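Cortical-lytic enzyme (Bacillus cereus, PDB 4S3J) hydrolyses partially degraded cortex peptidoglycan as an N-acetylglucosaminidase during spore germination, recognising the muramic acid delta-lactam of spore walls. Local coordinates at residues Ile108-Pro113 / Tyr135-Ser140; Asn124-Ile129 / Trp408-Pro413; Pro169-Thr174 / Tyr210-Ile215; Phe278-Thr283 / Lys317-Gln322. One frame throughout, in Å; residues are numbered along the deposited sequence.

Interaction 1. Residues Ile108-Pro113 / Tyr135-Ser140; sequences IAYLQP and YLAYFS
The first two strands of the family 18 TIM barrel pair here in parallel, Ile108-Leu111 beside Tyr135-Phe139, their short axes 28° apart. Four backbone bonds alternate across them: Tyr135 O accepts from Ala109 N, Ala109 O from Ala137 N, Ala137 O from Leu111 N and Leu111 O from Phe139 N (2.8 Å). On the face bearing Tyr110 and Ala137, the methyl CB of Ala137 sits over one face of the phenol ring, 3.6 Å from the Tyr110 centroid, a CH-pi contact that leans toward CD2 and CE2. Ile108 CG1 meets Tyr135 CB at 3.9 Å on the same side. Leu111 and Tyr138 occupy the other face, under helices 120-129 and 155-164. There Tyr138 CG stands anti to the backbone N (chi1 -173°), and chi2 near 12° turns the ring edge to Leu111 O, in plane and 3.6 Å from Tyr138 CD1; Pro113 CD comes within 3.4 Å of Tyr138 CE1. The Tyr138 hydroxyl bonds to Thr153 O. The Gln112 amide runs alongside the Phe139 ring, planes nearly perpendicular, its OE1 held by Lys409. The Phe139 side chain, before a cis peptide, comes within about 6 Å of that of Glu220, the probable proton donor, at the C-terminal mouth where TIM barrels carry their active sites.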
# COMPACT_ATOMS: atom_id res chain seq x y z
N ILE A 108 -6.92 3.42 -0.29
CA ILE A 108 -7.48 2.68 0.83
C ILE A 108 -6.38 2.45 1.84
O ILE A 108 -5.23 2.28 1.45
CB ILE A 108 -8.02 1.30 0.42
CG1 ILE A 108 -9.05 1.45 -0.71
CG2 ILE A 108 -8.59 0.57 1.64
CD1 ILE A 108 -9.30 0.14 -1.41
N ALA A 109 -6.71 2.48 3.13
CA ALA A 109 -5.79 1.95 4.14
C ALA A 109 -6.54 1.05 5.12
O ALA A 109 -7.65 1.36 5.54
CB ALA A 109 -5.10 3.06 4.90
N TYR A 110 -5.89 -0.06 5.49
CA TYR A 110 -6.44 -1.01 6.44
C TYR A 110 -5.95 -0.74 7.84
O TYR A 110 -4.80 -0.36 8.04
CB TYR A 110 -6.04 -2.45 6.04
CG TYR A 110 -6.89 -3.00 4.90
CD1 TYR A 110 -6.65 -2.64 3.58
CD2 TYR A 110 -7.94 -3.87 5.17
CE1 TYR A 110 -7.45 -3.14 2.55
CE2 TYR A 110 -8.74 -4.37 4.14
CZ TYR A 110 -8.48 -4.00 2.82
OH TYR A 110 -9.26 -4.46 1.76
N LEU A 111 -6.83 -0.96 8.82
CA LEU A 111 -6.54 -0.85 10.25
C LEU A 111 -6.80 -2.19 10.88
O LEU A 111 -7.90 -2.71 10.73
CB LEU A 111 -7.43 0.22 10.91
CG LEU A 111 -7.42 0.35 12.43
CD1 LEU A 111 -6.06 0.88 12.90
CD2 LEU A 111 -8.55 1.24 12.94
N GLN A 112 -5.81 -2.75 11.57
CA GLN A 112 -5.95 -4.05 12.20
C GLN A 112 -5.36 -4.02 13.59
O GLN A 112 -4.18 -4.32 13.75
CB GLN A 112 -5.25 -5.13 11.37
CG GLN A 112 -5.40 -6.52 11.98
CD GLN A 112 -4.39 -7.53 11.46
OE1 GLN A 112 -3.20 -7.23 11.33
NE2 GLN A 112 -4.87 -8.72 11.14
N PRO A 113 -6.16 -3.67 14.60
CA PRO A 113 -5.61 -3.63 15.96
C PRO A 113 -5.36 -5.01 16.54
O PRO A 113 -5.95 -5.99 16.07
CB PRO A 113 -6.70 -2.88 16.76
CG PRO A 113 -7.56 -2.23 15.73
CD PRO A 113 -7.53 -3.15 14.56
N TYR A 135 -10.99 5.59 1.24
CA TYR A 135 -11.61 4.56 2.06
C TYR A 135 -10.75 4.19 3.26
O TYR A 135 -9.53 4.13 3.14
CB TYR A 135 -11.84 3.29 1.24
CG TYR A 135 -12.74 3.42 0.05
CD1 TYR A 135 -14.10 3.29 0.19
CD2 TYR A 135 -12.22 3.66 -1.22
CE1 TYR A 135 -14.93 3.40 -0.88
CE2 TYR A 135 -13.05 3.77 -2.31
CZ TYR A 135 -14.41 3.63 -2.13
OH TYR A 135 -15.28 3.74 -3.20
N LEU A 136 -11.40 3.91 4.40
CA LEU A 136 -10.76 3.36 5.60
C LEU A 136 -11.36 1.99 5.87
O LEU A 136 -12.59 1.85 5.97
CB LEU A 136 -10.97 4.28 6.80
CG LEU A 136 -10.41 3.79 8.14
CD1 LEU A 136 -8.86 3.65 8.09
CD2 LEU A 136 -10.83 4.72 9.26
N ALA A 137 -10.49 0.99 5.99
CA ALA A 137 -10.91 -0.41 6.11
C ALA A 137 -10.56 -1.01 7.46
O ALA A 137 -9.42 -1.44 7.67
CB ALA A 137 -10.28 -1.26 5.01
N TYR A 138 -11.54 -1.08 8.36
CA TYR A 138 -11.33 -1.64 9.68
C TYR A 138 -11.45 -3.16 9.61
O TYR A 138 -12.53 -3.72 9.40
CB TYR A 138 -12.30 -1.00 10.68
CG TYR A 138 -12.07 -1.38 12.14
CD1 TYR A 138 -10.92 -2.04 12.54
CD2 TYR A 138 -13.03 -1.10 13.10
CE1 TYR A 138 -10.74 -2.39 13.87
CE2 TYR A 138 -12.83 -1.43 14.42
CZ TYR A 138 -11.70 -2.08 14.80
OH TYR A 138 -11.51 -2.43 16.13
N PHE A 139 -10.32 -3.82 9.80
CA PHE A 139 -10.20 -5.26 9.66
C PHE A 139 -10.40 -5.93 11.02
O PHE A 139 -9.56 -5.71 11.91
CB PHE A 139 -8.81 -5.61 9.11
CG PHE A 139 -8.67 -7.04 8.65
CD1 PHE A 139 -8.42 -8.05 9.55
CD2 PHE A 139 -8.74 -7.36 7.30
CE1 PHE A 139 -8.28 -9.38 9.12
CE2 PHE A 139 -8.59 -8.67 6.88
CZ PHE A 139 -8.36 -9.66 7.79
N SER A 140 -11.46 -6.73 11.25
CA SER A 140 -12.57 -7.03 10.32
C SER A 140 -13.81 -7.45 11.12
O SER A 140 -13.74 -7.66 12.32
CB SER A 140 -12.20 -8.17 9.37
OG SER A 140 -12.20 -9.41 10.06

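Interaction 2. Residues Asn124-Ile129 / Trp408-Pro413; sequences NATRAI and WKIGLP
Ile410 packs its branched side chain on Ala125, Thr126 and Ile129, while the flat groups stand at the margins: the Trp408 indole has Lys409 CB over one face, offset toward the rim, and meets Phe139 edge-to-face; the Arg127 guanidinium has Asn124 OD1 at its edge, in plane. Between them Ile410 points at helix 120-129 and divides its branches: the methyl CG2 goes to Ala125 and Thr126, the methylene CG1 to Ile129. With chi1 at -67°, CG1 lies beside the backbone N and CG2 opposite it, 3.8 Å from Ala125 CB and 3.7 Å from Thr126 OG1. Ile410 CG1 faces Ile129 CD1 at 4.1 Å, the two isoleucines sliding past each other in opposite directions. The Thr126 hydroxyl is bonded within its own helix to Leu122 O and offers Ile410 only van der Waals contact. Gly411 edges past Ala125 with positive phi (110°). Thr126 also touches Leu111 and Leu136, and Ile410 touches Ala109 and Leu136, on the outer side of the first two strands. Trp408 precedes a cis peptide ending the last barrel strand, a feature reminiscent of family 18 chitinases, and the following loop packs on the first barrel helix where the (beta/alpha)8 ring closes.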
# COMPACT_ATOMS: atom_id res chain seq x y z
N ASN A 124 -4.36 7.38 16.92
CA ASN A 124 -3.74 8.62 16.45
C ASN A 124 -3.19 8.48 15.02
O ASN A 124 -3.32 9.40 14.21
CB ASN A 124 -2.60 9.04 17.38
CG ASN A 124 -3.10 9.68 18.66
OD1 ASN A 124 -4.21 10.20 18.71
ND2 ASN A 124 -2.25 9.70 19.68
N ALA A 125 -2.60 7.34 14.70
CA ALA A 125 -2.12 7.10 13.35
C ALA A 125 -3.28 7.12 12.36
O ALA A 125 -3.16 7.67 11.27
CB ALA A 125 -1.39 5.79 13.26
N THR A 126 -4.41 6.55 12.75
CA THR A 126 -5.58 6.52 11.88
C THR A 126 -6.05 7.95 11.58
O THR A 126 -6.36 8.29 10.43
CB THR A 126 -6.73 5.72 12.51
OG1 THR A 126 -6.30 4.38 12.79
CG2 THR A 126 -7.95 5.67 11.59
N ARG A 127 -6.11 8.79 12.61
CA ARG A 127 -6.50 10.18 12.40
C ARG A 127 -5.53 10.92 11.50
O ARG A 127 -5.95 11.78 10.70
CB ARG A 127 -6.62 10.91 13.74
CG ARG A 127 -7.75 10.43 14.60
CD ARG A 127 -8.04 11.39 15.74
NE ARG A 127 -9.20 10.94 16.51
CZ ARG A 127 -9.14 10.30 17.68
NH1 ARG A 127 -7.97 10.02 18.24
NH2 ARG A 127 -10.27 9.94 18.28
N ALA A 128 -4.24 10.63 11.64
CA ALA A 128 -3.22 11.31 10.85
C ALA A 128 -3.33 10.95 9.37
O ALA A 128 -3.12 11.79 8.50
CB ALA A 128 -1.82 10.97 11.36
N ILE A 129 -3.70 9.70 9.10
CA ILE A 129 -3.72 9.18 7.73
C ILE A 129 -5.06 9.45 7.04
O ILE A 129 -5.10 9.61 5.83
CB ILE A 129 -3.38 7.67 7.75
CG1 ILE A 129 -1.87 7.53 8.01
CG2 ILE A 129 -3.77 6.99 6.44
CD1 ILE A 129 -1.39 6.09 8.22
N TRP A 408 -1.55 -1.79 3.35
CA TRP A 408 -1.52 -2.63 4.55
C TRP A 408 -0.24 -2.29 5.32
O TRP A 408 0.86 -2.63 4.86
CB TRP A 408 -1.52 -4.12 4.21
CG TRP A 408 -1.70 -4.98 5.44
CD1 TRP A 408 -0.73 -5.37 6.32
CD2 TRP A 408 -2.92 -5.50 5.95
NE1 TRP A 408 -1.28 -6.13 7.33
CE2 TRP A 408 -2.63 -6.20 7.13
CE3 TRP A 408 -4.25 -5.42 5.53
CZ2 TRP A 408 -3.60 -6.84 7.89
CZ3 TRP A 408 -5.22 -6.06 6.29
CH2 TRP A 408 -4.89 -6.76 7.45
N LYS A 409 -0.31 -1.63 6.48
CA LYS A 409 -1.51 -1.22 7.20
C LYS A 409 -1.15 -0.00 8.04
O LYS A 409 0.04 0.32 8.21
CB LYS A 409 -2.05 -2.34 8.10
CG LYS A 409 -1.03 -2.84 9.14
CD LYS A 409 -1.68 -3.82 10.15
CE LYS A 409 -0.64 -4.42 11.07
NZ LYS A 409 -1.25 -5.26 12.15
N ILE A 410 -2.16 0.65 8.60
CA ILE A 410 -1.97 1.78 9.51
C ILE A 410 -1.19 1.31 10.74
O ILE A 410 -1.39 0.21 11.23
CB ILE A 410 -3.36 2.37 9.89
CG1 ILE A 410 -4.01 3.00 8.66
CG2 ILE A 410 -3.24 3.39 11.04
CD1 ILE A 410 -5.48 3.33 8.84
N GLY A 411 -0.26 2.15 11.21
CA GLY A 411 0.51 1.85 12.40
C GLY A 411 1.98 1.56 12.12
O GLY A 411 2.69 1.05 13.01
N LEU A 412 2.40 1.88 10.90
CA LEU A 412 3.76 1.66 10.42
C LEU A 412 4.31 2.97 9.85
O LEU A 412 4.14 3.25 8.65
CB LEU A 412 3.76 0.57 9.36
CG LEU A 412 3.43 -0.84 9.88
CD1 LEU A 412 2.85 -1.70 8.78
CD2 LEU A 412 4.70 -1.49 10.43
N PRO A 413 4.90 3.82 10.70
CA PRO A 413 5.31 5.17 10.31
C PRO A 413 6.15 5.20 9.02
O PRO A 413 7.11 4.43 8.87
CB PRO A 413 6.14 5.66 11.49
CG PRO A 413 5.57 4.92 12.67
CD PRO A 413 5.09 3.59 12.14

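Interaction 3. Residues Pro169-Thr174 / Tyr210-Ile215; sequences PMLVIT and YGMRDI
Segment 169-174 of strand 168-177 and the entry to strand 214-218 run parallel, with Leu171 opposite Ile215 at a CA-CA separation of 4.8 Å, as neighbouring staves of the TIM barrel. One backbone bond joins the two segments: Leu171 N donates to Asp214 O at 2.9 Å, nearly straight at hydrogen (167°). Before it the chain is still arriving from helix 193-210: Gly211 leaves the helix with positive phi, and its carbonyl O rests 3.6 Å from Pro169 CG. Side chains then separate to the two sides of the strands. Met170 and Asp214 point the same way, side by side, so that Met170 CG lies 3.5 Å from Asp214 OD2. That carboxylate is buried but held by two hydroxyls on the next strand, OD2 by Ser248 and OD1 by Thr246, which fixes its rotation and leaves the methionine to pack beside it. On the other side Leu171, Ile173 and Ile215 face helix 193-210 and share Ile203; Ile173 CD1 touches Ile215 CG2 at 4.0 Å, the two chains running alongside. Met212 comes in from the loop, crossing Leu171 at about a right angle. Extended beyond CG (chi2 163°), it brings SD to 3.7 Å from Leu171 CB and, with chi3 also extended, the terminal methyl near Met170 O. The carbonyl of Pro169 has no hydrogen-bonding partner in the model; it is covered instead by the backbone and side-chain carbons of Met212, whose CA makes a C-H...O contact with Pro169 O at 3.1 Å.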
# COMPACT_ATOMS: atom_id res chain seq x y z
N PRO A 169 -15.98 4.70 5.28
CA PRO A 169 -15.54 3.48 5.97
C PRO A 169 -16.06 2.23 5.28
O PRO A 169 -17.22 2.20 4.89
CB PRO A 169 -16.12 3.65 7.38
CG PRO A 169 -17.32 4.49 7.19
CD PRO A 169 -17.04 5.41 6.02
N MET A 170 -15.19 1.25 5.05
CA MET A 170 -15.60 -0.04 4.46
C MET A 170 -16.08 -1.00 5.53
O MET A 170 -15.57 -1.01 6.67
CB MET A 170 -14.43 -0.66 3.69
CG MET A 170 -14.03 0.12 2.43
SD MET A 170 -12.33 -0.18 1.86
CE MET A 170 -12.33 -1.94 1.59
N LEU A 171 -17.10 -1.78 5.19
CA LEU A 171 -17.53 -2.90 6.01
C LEU A 171 -16.73 -4.10 5.55
O LEU A 171 -17.05 -4.72 4.53
CB LEU A 171 -19.04 -3.13 5.86
CG LEU A 171 -19.62 -4.38 6.53
CD1 LEU A 171 -19.17 -4.54 7.96
CD2 LEU A 171 -21.14 -4.37 6.49
N VAL A 172 -15.66 -4.40 6.28
CA VAL A 172 -14.78 -5.48 5.90
C VAL A 172 -15.21 -6.78 6.55
O VAL A 172 -15.19 -6.92 7.76
CB VAL A 172 -13.31 -5.19 6.31
CG1 VAL A 172 -12.39 -6.32 5.90
CG2 VAL A 172 -12.82 -3.86 5.72
N ILE A 173 -15.60 -7.74 5.72
CA ILE A 173 -16.12 -9.02 6.19
C ILE A 173 -15.19 -10.16 5.81
O ILE A 173 -14.87 -10.34 4.63
CB ILE A 173 -17.53 -9.28 5.61
CG1 ILE A 173 -18.49 -8.18 6.06
CG2 ILE A 173 -18.09 -10.62 6.08
CD1 ILE A 173 -19.69 -8.02 5.17
N THR A 174 -14.77 -10.95 6.80
CA THR A 174 -13.87 -12.07 6.57
C THR A 174 -14.51 -13.41 6.93
O THR A 174 -15.43 -13.47 7.75
CB THR A 174 -12.57 -11.96 7.41
OG1 THR A 174 -12.88 -11.77 8.79
CG2 THR A 174 -11.73 -10.78 6.94
N TYR A 210 -23.50 2.05 10.41
CA TYR A 210 -22.21 2.72 10.62
C TYR A 210 -21.79 3.61 9.46
O TYR A 210 -20.69 4.18 9.49
CB TYR A 210 -21.11 1.68 10.87
CG TYR A 210 -21.27 0.95 12.19
CD1 TYR A 210 -21.22 1.63 13.40
CD2 TYR A 210 -21.46 -0.43 12.22
CE1 TYR A 210 -21.36 0.97 14.60
CE2 TYR A 210 -21.60 -1.10 13.42
CZ TYR A 210 -21.55 -0.40 14.60
OH TYR A 210 -21.70 -1.09 15.79
N GLY A 211 -22.65 3.76 8.46
CA GLY A 211 -22.35 4.62 7.32
C GLY A 211 -21.29 4.02 6.43
O GLY A 211 -20.55 4.73 5.73
N MET A 212 -21.22 2.69 6.44
CA MET A 212 -20.23 1.99 5.65
C MET A 212 -20.75 1.75 4.23
O MET A 212 -21.42 0.76 3.97
CB MET A 212 -19.85 0.68 6.33
CG MET A 212 -18.96 0.88 7.55
SD MET A 212 -18.98 -0.61 8.58
CE MET A 212 -17.74 -0.20 9.79
N ARG A 213 -20.46 2.68 3.33
CA ARG A 213 -21.07 2.65 2.01
C ARG A 213 -20.39 1.71 1.02
O ARG A 213 -20.88 1.53 -0.09
CB ARG A 213 -21.16 4.07 1.43
CG ARG A 213 -22.14 4.96 2.19
CD ARG A 213 -22.27 6.35 1.57
NE ARG A 213 -21.19 7.25 1.95
CZ ARG A 213 -20.92 8.39 1.33
NH1 ARG A 213 -21.63 8.77 0.27
NH2 ARG A 213 -19.93 9.16 1.75
N ASP A 214 -19.26 1.11 1.39
CA ASP A 214 -18.68 0.02 0.60
C ASP A 214 -18.64 -1.24 1.43
O ASP A 214 -18.12 -1.23 2.55
CB ASP A 214 -17.27 0.36 0.12
CG ASP A 214 -16.65 -0.77 -0.71
OD1 ASP A 214 -17.03 -0.94 -1.89
OD2 ASP A 214 -15.78 -1.51 -0.19
N ILE A 215 -19.18 -2.32 0.89
CA ILE A 215 -19.15 -3.64 1.50
C ILE A 215 -18.04 -4.45 0.87
O ILE A 215 -18.02 -4.64 -0.36
CB ILE A 215 -20.50 -4.38 1.34
CG1 ILE A 215 -21.63 -3.69 2.12
CG2 ILE A 215 -20.41 -5.79 1.94
CD1 ILE A 215 -22.06 -2.37 1.63

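Interaction 4. Residues Phe278-Thr283 / Lys317-Gln322; sequences FVVIMT and KIMMGQ
Met319 packs against Phe278 and Val280, and each atom of its side chain finds a partner across the strand pair. CB lies 3.2 Å from Val279 O and also touches Val280 CG2; CG stays close to the same carbonyl and reaches Phe278 CD1 at 3.7 Å. A bend at chi2 (-68°) turns the chain back beside the Phe278 side chain. SD thus stands 5.3 Å from the Phe278 centroid, 31° off the ring normal, an oblique Met-aromatic contact, and the tip CE ends 4.0 Å from Phe278 CB. Beneath it the backbones bond in parallel: Lys317 O accepts from Val279 N, Val279 O from Met319 N, and Met319 O from Ile281 N. Ile281 O is gripped twice, by Gly321 N at 2.8 Å and by Thr283 N at 2.8 Å, the latter closing an inverse gamma turn centred on Met282. Gly321 lies close against Ile281 O and Thr283 with its backbone alone. Thr283 OG1 then donates to a lone pair of Gly321 O, in the carbonyl plane, at 2.8 Å, prolonging the pairing past the end of strand 278-281. Strands 246-251 and 404-408 flank the pair, helix 299-312 covers Ile281, Ile318 and Thr283, and on the barrel's inner side Phe278 meets the ring of Tyr135.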
# COMPACT_ATOMS: atom_id res chain seq x y z
N PHE A 278 -14.92 -2.50 -7.23
CA PHE A 278 -13.47 -2.59 -7.30
C PHE A 278 -12.94 -3.79 -6.55
O PHE A 278 -13.66 -4.42 -5.75
CB PHE A 278 -12.82 -1.30 -6.78
CG PHE A 278 -13.01 -1.03 -5.31
CD1 PHE A 278 -12.14 -1.56 -4.36
CD2 PHE A 278 -14.01 -0.18 -4.88
CE1 PHE A 278 -12.29 -1.26 -3.00
CE2 PHE A 278 -14.16 0.12 -3.54
CZ PHE A 278 -13.30 -0.42 -2.59
N VAL A 279 -11.71 -4.16 -6.88
CA VAL A 279 -10.98 -5.24 -6.21
C VAL A 279 -9.70 -4.68 -5.60
O VAL A 279 -9.13 -3.71 -6.10
CB VAL A 279 -10.60 -6.40 -7.16
CG1 VAL A 279 -11.86 -7.06 -7.75
CG2 VAL A 279 -9.70 -5.92 -8.29
N VAL A 280 -9.30 -5.32 -4.51
CA VAL A 280 -8.00 -5.08 -3.87
C VAL A 280 -7.15 -6.33 -4.10
O VAL A 280 -7.46 -7.40 -3.57
CB VAL A 280 -8.13 -4.77 -2.37
CG1 VAL A 280 -6.77 -4.70 -1.72
CG2 VAL A 280 -8.87 -3.47 -2.15
N ILE A 281 -6.10 -6.20 -4.91
CA ILE A 281 -5.23 -7.33 -5.22
C ILE A 281 -4.03 -7.29 -4.29
O ILE A 281 -3.37 -6.26 -4.18
CB ILE A 281 -4.77 -7.33 -6.69
CG1 ILE A 281 -5.97 -7.17 -7.63
CG2 ILE A 281 -3.98 -8.61 -6.99
CD1 ILE A 281 -5.65 -7.26 -9.10
N MET A 282 -3.78 -8.39 -3.61
CA MET A 282 -2.72 -8.45 -2.61
C MET A 282 -1.34 -8.62 -3.26
O MET A 282 -0.68 -9.66 -3.12
CB MET A 282 -3.00 -9.58 -1.62
CG MET A 282 -4.22 -9.29 -0.78
SD MET A 282 -4.52 -10.51 0.51
CE MET A 282 -4.77 -11.97 -0.51
N THR A 283 -0.91 -7.57 -3.95
CA THR A 283 0.37 -7.53 -4.64
C THR A 283 1.54 -7.25 -3.67
O THR A 283 2.23 -6.23 -3.76
CB THR A 283 0.33 -6.49 -5.79
OG1 THR A 283 -0.48 -5.38 -5.39
CG2 THR A 283 -0.27 -7.10 -7.04
N LYS A 317 -11.13 -0.63 -12.08
CA LYS A 317 -11.59 -1.42 -10.94
C LYS A 317 -10.44 -1.95 -10.08
O LYS A 317 -10.68 -2.52 -9.02
CB LYS A 317 -12.44 -2.59 -11.40
CG LYS A 317 -13.74 -2.18 -12.00
CD LYS A 317 -14.72 -3.36 -12.06
CE LYS A 317 -16.07 -2.93 -12.66
NZ LYS A 317 -17.11 -3.99 -12.59
N ILE A 318 -9.21 -1.79 -10.55
CA ILE A 318 -8.06 -2.41 -9.87
C ILE A 318 -7.42 -1.49 -8.84
O ILE A 318 -6.96 -0.38 -9.17
CB ILE A 318 -6.99 -2.86 -10.89
CG1 ILE A 318 -7.58 -3.90 -11.84
CG2 ILE A 318 -5.77 -3.44 -10.16
CD1 ILE A 318 -6.73 -4.20 -13.07
N MET A 319 -7.39 -1.96 -7.59
CA MET A 319 -6.63 -1.32 -6.52
C MET A 319 -5.41 -2.18 -6.23
O MET A 319 -5.54 -3.34 -5.85
CB MET A 319 -7.47 -1.14 -5.25
CG MET A 319 -8.80 -0.43 -5.44
SD MET A 319 -8.59 1.32 -5.88
CE MET A 319 -10.06 1.59 -6.88
N MET A 320 -4.24 -1.60 -6.44
CA MET A 320 -2.97 -2.28 -6.20
C MET A 320 -2.65 -2.33 -4.71
O MET A 320 -2.50 -1.29 -4.06
CB MET A 320 -1.83 -1.55 -6.94
CG MET A 320 -0.44 -2.19 -6.76
SD MET A 320 0.86 -1.15 -7.47
CE MET A 320 0.93 0.16 -6.25
N GLY A 321 -2.52 -3.54 -4.17
CA GLY A 321 -2.11 -3.70 -2.78
C GLY A 321 -0.67 -3.26 -2.59
O GLY A 321 0.19 -3.52 -3.42
N GLN A 322 -0.43 -2.53 -1.50
CA GLN A 322 0.91 -2.05 -1.17
C GLN A 322 1.21 -2.21 0.31
O GLN A 322 0.51 -1.65 1.14
CB GLN A 322 1.05 -0.58 -1.57
CG GLN A 322 2.42 -0.00 -1.28
CD GLN A 322 3.53 -0.68 -2.08
OE1 GLN A 322 3.42 -0.86 -3.29
NE2 GLN A 322 4.60 -1.08 -1.39
O HOH W 1 3.01 -3.58 -4.68

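In the fold
All four contacts belong to one family 18 barrel. Interactions 1, 3 and 4 pair parallel strands in chain order (first with second, third with fourth, sixth with seventh), and interaction 2 sets the loop after the last strand, 404-408, against the first barrel helix. Strands 135-143 and 168-177 are neighbours, placing the centres of interactions 1 and 3 about 10 Å apart; interaction 2 is equally close to interaction 1. Interactions 1 and 4 have centres about 14 Å apart but meet inside the barrel, where Ile108 CD1 touches Phe278 and Val280. Gln322 O and Trp408 N join strands 318-330 and 404-408, and Tyr110 O with Ile410 N ties the chain just after 404-408 to the first strand, closing the ring whose C-terminal end holds the probable proton donor Glu220.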